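Local coordinates for IclR transcriptional regulator (Thermotoga maritima, PDB 1MKM), which probably binds DNA as a winged helix-turn-helix transcription factor of the IclR family and carries a zinc site, at residues Ile80-Arg94 with Val235-Leu247. Numbering follows the deposited sequence.
Sequences IRDIAHDHLVDIMKR and VLKEKAEEISRKL
The imidazole of His87 has Ile243 CG1 over one face, 4.2 Å above the plane and displaced toward the rim. Lys239 CD lies at its edge, 3.3 Å from His87 CD2. Glu242 OE2 lies at the ring edge, in its plane, and the side chains of His87 and Glu242 cross at about a right angle. The guanidinium of Arg94 has the carboxylate of Asp90 on one face; this pairing is by charge alone. Glu238 sits at its edge. Arg94 NH2 donates a nearly straight bond (166°) to Glu238 OE2 at 3.2 Å, but reaches that oxygen from above the carboxylate plane. Lys239 NZ donates to the anti lone pair of Asp90 OD2 at 2.6 Å. Asp90 therefore probably offsets two nearby cations, since Arg94 NH2 and Lys239 NZ are 3.8 Å apart. A bend at chi2 (-63°) carries the Lys239 chain between Ile91 and His87. Its CG packs tightly on Ile91 CD1, at 3.4 Å. Replacing Lys239 by alanine would probably leave Asp90 without its short ion pair and open a gap beside His87 and Ile91. Further along, Ile83 CG2 touches Ile243 CG2 at 3.8 Å, and Lys246 CB lies against Ile83. Ala84 CB meets Ile243 CD1. Beneath, Ile91 and Leu236 both rest on Ile217 of strand 211-220, and Ile243 rests on Ile204 of strand 197-205. The helical segments 80-93 and 235-246 run nearly antiparallel, at 160°, their axes 9.6 Å apart at closest approach. They lie side by side on one face of the antiparallel sheet, as expected of the GAF-like C-terminal domain of IclR regulators.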
ATOM      1  N   ILE B  80      12.344  26.489  19.581  1.00 52.07           N
ATOM      2  CA  ILE B  80      12.676  25.322  20.384  1.00 53.83           C
ATOM      3  C   ILE B  80      12.495  24.023  19.587  1.00 58.89           C
ATOM      4  O   ILE B  80      13.298  23.093  19.691  1.00 59.23           O
ATOM      5  CB  ILE B  80      11.779  25.252  21.648  1.00 49.57           C
ATOM      6  CG1 ILE B  80      12.289  24.162  22.593  1.00 53.90           C
ATOM      7  CG2 ILE B  80      10.334  24.911  21.251  1.00 47.30           C
ATOM      8  CD1 ILE B  80      11.418  23.964  23.806  1.00 44.42           C
ATOM      9  N   ARG B  81      11.436  23.962  18.791  1.00 59.67           N
ATOM     10  CA  ARG B  81      11.138  22.769  18.011  1.00 57.56           C
ATOM     11  C   ARG B  81      12.329  22.297  17.175  1.00 63.95           C
ATOM     12  O   ARG B  81      12.719  21.126  17.229  1.00 66.20           O
ATOM     13  CB  ARG B  81       9.920  23.023  17.112  1.00 36.77           C
ATOM     14  CG  ARG B  81       9.450  21.788  16.379  1.00 47.26           C
ATOM     15  CD  ARG B  81       8.305  22.086  15.460  1.00 40.11           C
ATOM     16  NE  ARG B  81       8.178  21.051  14.447  1.00 47.59           N
ATOM     17  CZ  ARG B  81       7.710  19.826  14.672  1.00 49.76           C
ATOM     18  NH1 ARG B  81       7.311  19.465  15.885  1.00 47.39           N
ATOM     19  NH2 ARG B  81       7.637  18.954  13.677  1.00 55.05           N
ATOM     20  N   ASP B  82      12.912  23.208  16.404  1.00 71.27           N
ATOM     21  CA  ASP B  82      14.058  22.867  15.567  1.00 72.70           C
ATOM     22  C   ASP B  82      15.319  22.676  16.396  1.00 65.63           C
ATOM     23  O   ASP B  82      16.234  21.955  16.001  1.00 62.74           O
ATOM     24  CB  ASP B  82      14.278  23.957  14.516  1.00 74.78           C
ATOM     25  CG  ASP B  82      13.404  23.767  13.304  1.00 78.82           C
ATOM     26  OD1 ASP B  82      13.853  23.102  12.348  1.00 82.43           O
ATOM     27  OD2 ASP B  82      12.259  24.265  13.313  1.00 95.29           O
ATOM     28  N   ILE B  83      15.361  23.332  17.546  1.00 60.82           N
ATOM     29  CA  ILE B  83      16.499  23.228  18.442  1.00 56.66           C
ATOM     30  C   ILE B  83      16.513  21.862  19.124  1.00 64.29           C
ATOM     31  O   ILE B  83      17.568  21.357  19.519  1.00 67.85           O
ATOM     32  CB  ILE B  83      16.428  24.320  19.518  1.00 52.97           C
ATOM     33  CG1 ILE B  83      16.980  25.627  18.967  1.00 51.49           C
ATOM     34  CG2 ILE B  83      17.189  23.911  20.763  1.00 61.80           C
ATOM     35  CD1 ILE B  83      17.005  26.718  19.997  1.00 49.95           C
ATOM     36  N   ALA B  84      15.341  21.250  19.237  1.00 56.83           N
ATOM     37  CA  ALA B  84      15.235  19.971  19.915  1.00 53.73           C
ATOM     38  C   ALA B  84      14.962  18.744  19.045  1.00 48.20           C
ATOM     39  O   ALA B  84      15.516  17.671  19.291  1.00 46.20           O
ATOM     40  CB  ALA B  84      14.166  20.081  21.020  1.00 42.59           C
ATOM     41  N   HIS B  85      14.135  18.894  18.021  1.00 45.64           N
ATOM     42  CA  HIS B  85      13.783  17.743  17.203  1.00 54.35           C
ATOM     43  C   HIS B  85      14.763  16.578  17.085  1.00 59.85           C
ATOM     44  O   HIS B  85      14.356  15.429  17.257  1.00 68.87           O
ATOM     45  CB  HIS B  85      13.381  18.137  15.790  1.00 53.79           C
ATOM     46  CG  HIS B  85      12.819  16.987  15.016  1.00 59.32           C
ATOM     47  ND1 HIS B  85      11.624  16.385  15.354  1.00 57.33           N
ATOM     48  CD2 HIS B  85      13.333  16.257  14.001  1.00 51.64           C
ATOM     49  CE1 HIS B  85      11.429  15.330  14.583  1.00 57.98           C
ATOM     50  NE2 HIS B  85      12.452  15.230  13.753  1.00 71.10           N
ATOM     51  N   ASP B  86      16.035  16.837  16.790  1.00 61.99           N
ATOM     52  CA  ASP B  86      16.981  15.733  16.645  1.00 60.66           C
ATOM     53  C   ASP B  86      17.340  15.052  17.954  1.00 63.02           C
ATOM     54  O   ASP B  86      17.514  13.828  18.005  1.00 68.70           O
ATOM     55  CB  ASP B  86      18.243  16.188  15.914  1.00 55.93           C
ATOM     56  CG  ASP B  86      17.976  16.489  14.454  1.00 56.54           C
ATOM     57  OD1 ASP B  86      17.136  15.787  13.862  1.00 52.87           O
ATOM     58  OD2 ASP B  86      18.598  17.413  13.892  1.00 60.55           O
ATOM     59  N   HIS B  87      17.452  15.829  19.020  1.00 60.06           N
ATOM     60  CA  HIS B  87      17.752  15.241  20.310  1.00 59.54           C
ATOM     61  C   HIS B  87      16.613  14.304  20.654  1.00 54.28           C
ATOM     62  O   HIS B  87      16.805  13.301  21.324  1.00 60.52           O
ATOM     63  CB  HIS B  87      17.895  16.326  21.368  1.00 48.71           C
ATOM     64  CG  HIS B  87      19.100  17.188  21.166  1.00 71.00           C
ATOM     65  ND1 HIS B  87      19.293  17.936  20.024  1.00 76.93           N
ATOM     66  CD2 HIS B  87      20.183  17.405  21.947  1.00 71.80           C
ATOM     67  CE1 HIS B  87      20.444  18.578  20.112  1.00 74.89           C
ATOM     68  NE2 HIS B  87      21.004  18.274  21.269  1.00 77.93           N
ATOM     69  N   LEU B  88      15.421  14.633  20.173  1.00 63.80           N
ATOM     70  CA  LEU B  88      14.252  13.805  20.427  1.00 63.35           C
ATOM     71  C   LEU B  88      14.379  12.506  19.645  1.00 55.78           C
ATOM     72  O   LEU B  88      14.170  11.425  20.187  1.00 56.81           O
ATOM     73  CB  LEU B  88      12.975  14.549  20.030  1.00 49.50           C
ATOM     74  CG  LEU B  88      12.748  15.905  20.714  1.00 63.54           C
ATOM     75  CD1 LEU B  88      11.501  16.560  20.124  1.00 59.68           C
ATOM     76  CD2 LEU B  88      12.595  15.736  22.235  1.00 55.43           C
ATOM     77  N   VAL B  89      14.735  12.614  18.370  1.00 54.60           N
ATOM     78  CA  VAL B  89      14.900  11.430  17.538  1.00 54.09           C
ATOM     79  C   VAL B  89      15.990  10.556  18.164  1.00 56.94           C
ATOM     80  O   VAL B  89      15.886   9.327  18.174  1.00 54.03           O
ATOM     81  CB  VAL B  89      15.295  11.807  16.081  1.00 48.45           C
ATOM     82  CG1 VAL B  89      15.434  10.560  15.236  1.00 39.75           C
ATOM     83  CG2 VAL B  89      14.234  12.723  15.468  1.00 48.06           C
ATOM     84  N   ASP B  90      17.022  11.191  18.714  1.00 50.27           N
ATOM     85  CA  ASP B  90      18.091  10.429  19.333  1.00 59.42           C
ATOM     86  C   ASP B  90      17.590   9.726  20.601  1.00 65.36           C
ATOM     87  O   ASP B  90      17.887   8.542  20.823  1.00 65.70           O
ATOM     88  CB  ASP B  90      19.285  11.345  19.632  1.00 57.50           C
ATOM     89  CG  ASP B  90      20.519  10.580  20.136  1.00 55.24           C
ATOM     90  OD1 ASP B  90      20.786   9.437  19.686  1.00 49.63           O
ATOM     91  OD2 ASP B  90      21.235  11.148  20.979  1.00 56.99           O
ATOM     92  N   ILE B  91      16.815  10.443  21.413  1.00 63.90           N
ATOM     93  CA  ILE B  91      16.274   9.869  22.639  1.00 55.19           C
ATOM     94  C   ILE B  91      15.424   8.656  22.298  1.00 58.84           C
ATOM     95  O   ILE B  91      15.389   7.690  23.052  1.00 57.81           O
ATOM     96  CB  ILE B  91      15.393  10.879  23.416  1.00 60.43           C
ATOM     97  CG1 ILE B  91      16.215  12.115  23.790  1.00 56.42           C
ATOM     98  CG2 ILE B  91      14.827  10.213  24.673  1.00 50.00           C
ATOM     99  CD1 ILE B  91      15.432  13.184  24.503  1.00 59.22           C
ATOM    100  N   MET B  92      14.733   8.703  21.161  1.00 53.46           N
ATOM    101  CA  MET B  92      13.898   7.576  20.771  1.00 55.74           C
ATOM    102  C   MET B  92      14.721   6.378  20.287  1.00 59.88           C
ATOM    103  O   MET B  92      14.356   5.216  20.519  1.00 49.90           O
ATOM    104  CB  MET B  92      12.929   7.994  19.674  1.00 48.27           C
ATOM    105  CG  MET B  92      12.062   6.860  19.147  1.00 59.83           C
ATOM    106  SD  MET B  92      12.856   5.797  17.903  1.00 57.05           S
ATOM    107  CE  MET B  92      12.982   6.946  16.560  1.00 54.47           C
ATOM    108  N   LYS B  93      15.828   6.662  19.610  1.00 59.61           N
ATOM    109  CA  LYS B  93      16.678   5.602  19.089  1.00 63.15           C
ATOM    110  C   LYS B  93      17.527   4.977  20.182  1.00 63.65           C
ATOM    111  O   LYS B  93      17.976   3.838  20.049  1.00 62.86           O
ATOM    112  CB  LYS B  93      17.556   6.149  17.972  1.00 56.24           C
ATOM    113  CG  LYS B  93      16.744   6.687  16.822  1.00 55.57           C
ATOM    114  CD  LYS B  93      17.606   7.480  15.865  1.00 74.75           C
ATOM    115  CE  LYS B  93      18.358   6.571  14.926  1.00 78.65           C
ATOM    116  NZ  LYS B  93      17.403   5.819  14.073  1.00 77.74           N
ATOM    117  N   ARG B  94      17.732   5.715  21.269  1.00 60.30           N
ATOM    118  CA  ARG B  94      18.522   5.204  22.380  1.00 61.57           C
ATOM    119  C   ARG B  94      17.678   4.653  23.521  1.00 61.11           C
ATOM    120  O   ARG B  94      18.222   4.193  24.523  1.00 61.53           O
ATOM    121  CB  ARG B  94      19.465   6.283  22.902  1.00 52.69           C
ATOM    122  CG  ARG B  94      20.356   6.847  21.814  1.00 61.60           C
ATOM    123  CD  ARG B  94      21.510   7.635  22.382  1.00 60.30           C
ATOM    124  NE  ARG B  94      21.090   8.850  23.065  1.00 55.40           N
ATOM    125  CZ  ARG B  94      21.905   9.621  23.773  1.00 55.61           C
ATOM    126  NH1 ARG B  94      23.186   9.298  23.894  1.00 65.08           N
ATOM    127  NH2 ARG B  94      21.444  10.721  24.348  1.00 59.29           N
ATOM    128  N   VAL B 235      19.001  10.061  29.966  1.00 59.32           N
ATOM    129  CA  VAL B 235      19.092  10.556  28.596  1.00 60.94           C
ATOM    130  C   VAL B 235      18.254  11.824  28.475  1.00 58.00           C
ATOM    131  O   VAL B 235      18.607  12.756  27.751  1.00 57.27           O
ATOM    132  CB  VAL B 235      18.572   9.513  27.576  1.00 69.21           C
ATOM    133  CG1 VAL B 235      18.859   9.979  26.156  1.00 72.05           C
ATOM    134  CG2 VAL B 235      19.225   8.169  27.828  1.00 79.88           C
ATOM    135  N   LEU B 236      17.145  11.848  29.203  1.00 58.41           N
ATOM    136  CA  LEU B 236      16.240  12.986  29.186  1.00 68.86           C
ATOM    137  C   LEU B 236      16.970  14.237  29.651  1.00 67.05           C
ATOM    138  O   LEU B 236      17.058  15.231  28.921  1.00 63.16           O
ATOM    139  CB  LEU B 236      15.046  12.698  30.101  1.00 76.73           C
ATOM    140  CG  LEU B 236      13.643  13.084  29.626  1.00 74.99           C
ATOM    141  CD1 LEU B 236      13.458  12.745  28.155  1.00 64.56           C
ATOM    142  CD2 LEU B 236      12.624  12.350  30.478  1.00 72.16           C
ATOM    143  N   LYS B 237      17.509  14.183  30.865  1.00 72.15           N
ATOM    144  CA  LYS B 237      18.223  15.325  31.414  1.00 75.10           C
ATOM    145  C   LYS B 237      19.404  15.713  30.543  1.00 64.83           C
ATOM    146  O   LYS B 237      19.738  16.890  30.438  1.00 67.76           O
ATOM    147  CB  LYS B 237      18.705  15.033  32.838  1.00 81.59           C
ATOM    148  CG  LYS B 237      18.162  16.009  33.875  1.00 90.41           C
ATOM    149  CD  LYS B 237      18.439  17.462  33.491  1.00 91.15           C
ATOM    150  CE  LYS B 237      17.841  18.422  34.514  1.00 95.68           C
ATOM    151  NZ  LYS B 237      18.019  19.865  34.157  1.00103.31           N
ATOM    152  N   GLU B 238      20.028  14.727  29.910  1.00 61.50           N
ATOM    153  CA  GLU B 238      21.171  15.001  29.047  1.00 74.48           C
ATOM    154  C   GLU B 238      20.783  15.914  27.884  1.00 76.88           C
ATOM    155  O   GLU B 238      21.477  16.897  27.600  1.00 77.89           O
ATOM    156  CB  GLU B 238      21.758  13.703  28.488  1.00 75.85           C
ATOM    157  CG  GLU B 238      22.959  13.928  27.574  1.00 79.91           C
ATOM    158  CD  GLU B 238      23.363  12.683  26.799  1.00 76.83           C
ATOM    159  OE1 GLU B 238      23.499  11.610  27.422  1.00 80.57           O
ATOM    160  OE2 GLU B 238      23.553  12.778  25.567  1.00 78.03           O
ATOM    161  N   LYS B 239      19.686  15.579  27.206  1.00 69.26           N
ATOM    162  CA  LYS B 239      19.216  16.373  26.081  1.00 57.86           C
ATOM    163  C   LYS B 239      18.639  17.665  26.628  1.00 58.09           C
ATOM    164  O   LYS B 239      18.834  18.732  26.055  1.00 52.51           O
ATOM    165  CB  LYS B 239      18.143  15.614  25.285  1.00 57.38           C
ATOM    166  CG  LYS B 239      18.633  14.326  24.626  1.00 50.15           C
ATOM    167  CD  LYS B 239      19.716  14.609  23.587  1.00 58.56           C
ATOM    168  CE  LYS B 239      20.165  13.335  22.868  1.00 57.54           C
ATOM    169  NZ  LYS B 239      21.207  13.609  21.839  1.00 51.29           N
ATOM    170  N   ALA B 240      17.927  17.572  27.746  1.00 53.38           N
ATOM    171  CA  ALA B 240      17.347  18.767  28.343  1.00 54.90           C
ATOM    172  C   ALA B 240      18.420  19.848  28.470  1.00 62.69           C
ATOM    173  O   ALA B 240      18.303  20.941  27.900  1.00 57.36           O
ATOM    174  CB  ALA B 240      16.767  18.439  29.709  1.00 65.34           C
ATOM    175  N   GLU B 241      19.473  19.534  29.218  1.00 69.64           N
ATOM    176  CA  GLU B 241      20.565  20.471  29.424  1.00 75.79           C
ATOM    177  C   GLU B 241      21.074  21.053  28.106  1.00 70.97           C
ATOM    178  O   GLU B 241      21.264  22.264  27.988  1.00 73.59           O
ATOM    179  CB  GLU B 241      21.709  19.783  30.176  1.00 72.33           C
ATOM    180  CG  GLU B 241      22.994  20.584  30.197  1.00 85.57           C
ATOM    181  CD  GLU B 241      24.035  19.987  31.115  1.00 92.71           C
ATOM    182  OE1 GLU B 241      24.233  18.750  31.058  1.00 94.08           O
ATOM    183  OE2 GLU B 241      24.657  20.759  31.884  1.00 78.55           O
ATOM    184  N   GLU B 242      21.285  20.193  27.115  1.00 63.64           N
ATOM    185  CA  GLU B 242      21.780  20.647  25.815  1.00 64.00           C
ATOM    186  C   GLU B 242      20.822  21.613  25.131  1.00 65.44           C
ATOM    187  O   GLU B 242      21.243  22.646  24.598  1.00 59.95           O
ATOM    188  CB  GLU B 242      22.037  19.454  24.893  1.00 67.88           C
ATOM    189  CG  GLU B 242      22.268  19.841  23.438  1.00 63.29           C
ATOM    190  CD  GLU B 242      23.568  20.580  23.227  1.00 67.32           C
ATOM    191  OE1 GLU B 242      23.848  21.521  23.995  1.00 69.77           O
ATOM    192  OE2 GLU B 242      24.310  20.224  22.287  1.00 76.01           O
ATOM    193  N   ILE B 243      19.535  21.257  25.138  1.00 63.46           N
ATOM    194  CA  ILE B 243      18.483  22.072  24.529  1.00 57.82           C
ATOM    195  C   ILE B 243      18.347  23.385  25.275  1.00 63.01           C
ATOM    196  O   ILE B 243      18.370  24.462  24.667  1.00 66.19           O
ATOM    197  CB  ILE B 243      17.104  21.365  24.571  1.00 53.94           C
ATOM    198  CG1 ILE B 243      17.160  20.045  23.797  1.00 60.72           C
ATOM    199  CG2 ILE B 243      16.036  22.275  23.984  1.00 58.10           C
ATOM    200  CD1 ILE B 243      16.011  19.101  24.108  1.00 61.33           C
ATOM    201  N   SER B 244      18.193  23.289  26.591  1.00 65.21           N
ATOM    202  CA  SER B 244      18.050  24.466  27.433  1.00 71.82           C
ATOM    203  C   SER B 244      19.128  25.485  27.093  1.00 79.68           C
ATOM    204  O   SER B 244      18.853  26.680  26.983  1.00 84.17           O
ATOM    205  CB  SER B 244      18.156  24.067  28.897  1.00 60.12           C
ATOM    206  OG  SER B 244      17.259  23.009  29.170  1.00 59.85           O
ATOM    207  N   ARG B 245      20.353  25.001  26.918  1.00 86.09           N
ATOM    208  CA  ARG B 245      21.470  25.868  26.569  1.00 91.47           C
ATOM    209  C   ARG B 245      21.100  26.762  25.394  1.00 90.14           C
ATOM    210  O   ARG B 245      21.168  27.987  25.495  1.00 92.00           O
ATOM    211  CB  ARG B 245      22.699  25.026  26.220  1.00 97.94           C
ATOM    212  CG  ARG B 245      23.345  24.373  27.423  1.00 97.04           C
ATOM    213  CD  ARG B 245      24.459  23.440  27.008  1.00106.71           C
ATOM    214  NE  ARG B 245      25.209  22.954  28.162  1.00112.64           N
ATOM    215  CZ  ARG B 245      26.144  22.012  28.102  1.00112.05           C
ATOM    216  NH1 ARG B 245      26.443  21.447  26.938  1.00111.14           N
ATOM    217  NH2 ARG B 245      26.788  21.644  29.202  1.00108.26           N
ATOM    218  N   LYS B 246      20.707  26.143  24.282  1.00 87.05           N
ATOM    219  CA  LYS B 246      20.309  26.884  23.088  1.00 87.97           C
ATOM    220  C   LYS B 246      19.300  27.987  23.414  1.00 90.31           C
ATOM    221  O   LYS B 246      19.306  29.050  22.787  1.00 88.83           O
ATOM    222  CB  LYS B 246      19.720  25.928  22.043  1.00 89.17           C
ATOM    223  CG  LYS B 246      20.735  25.353  21.052  1.00 80.45           C
ATOM    224  CD  LYS B 246      21.943  24.768  21.759  1.00 85.12           C
ATOM    225  CE  LYS B 246      22.854  24.027  20.803  1.00 73.88           C
ATOM    226  NZ  LYS B 246      22.223  22.765  20.339  1.00 86.75           N
ATOM    227  N   LEU B 247      18.436  27.732  24.395  1.00 91.25           N
ATOM    228  CA  LEU B 247      17.438  28.715  24.813  1.00 90.77           C
ATOM    229  C   LEU B 247      18.084  29.825  25.636  1.00 92.85           C
ATOM    230  O   LEU B 247      17.417  30.501  26.421  1.00 92.84           O
ATOM    231  CB  LEU B 247      16.336  28.050  25.641  1.00 88.22           C
ATOM    232  CG  LEU B 247      15.171  27.398  24.891  1.00 79.65           C
ATOM    233  CD1 LEU B 247      15.666  26.301  23.969  1.00 76.55           C
ATOM    234  CD2 LEU B 247      14.195  26.848  25.912  1.00 82.75           C
TER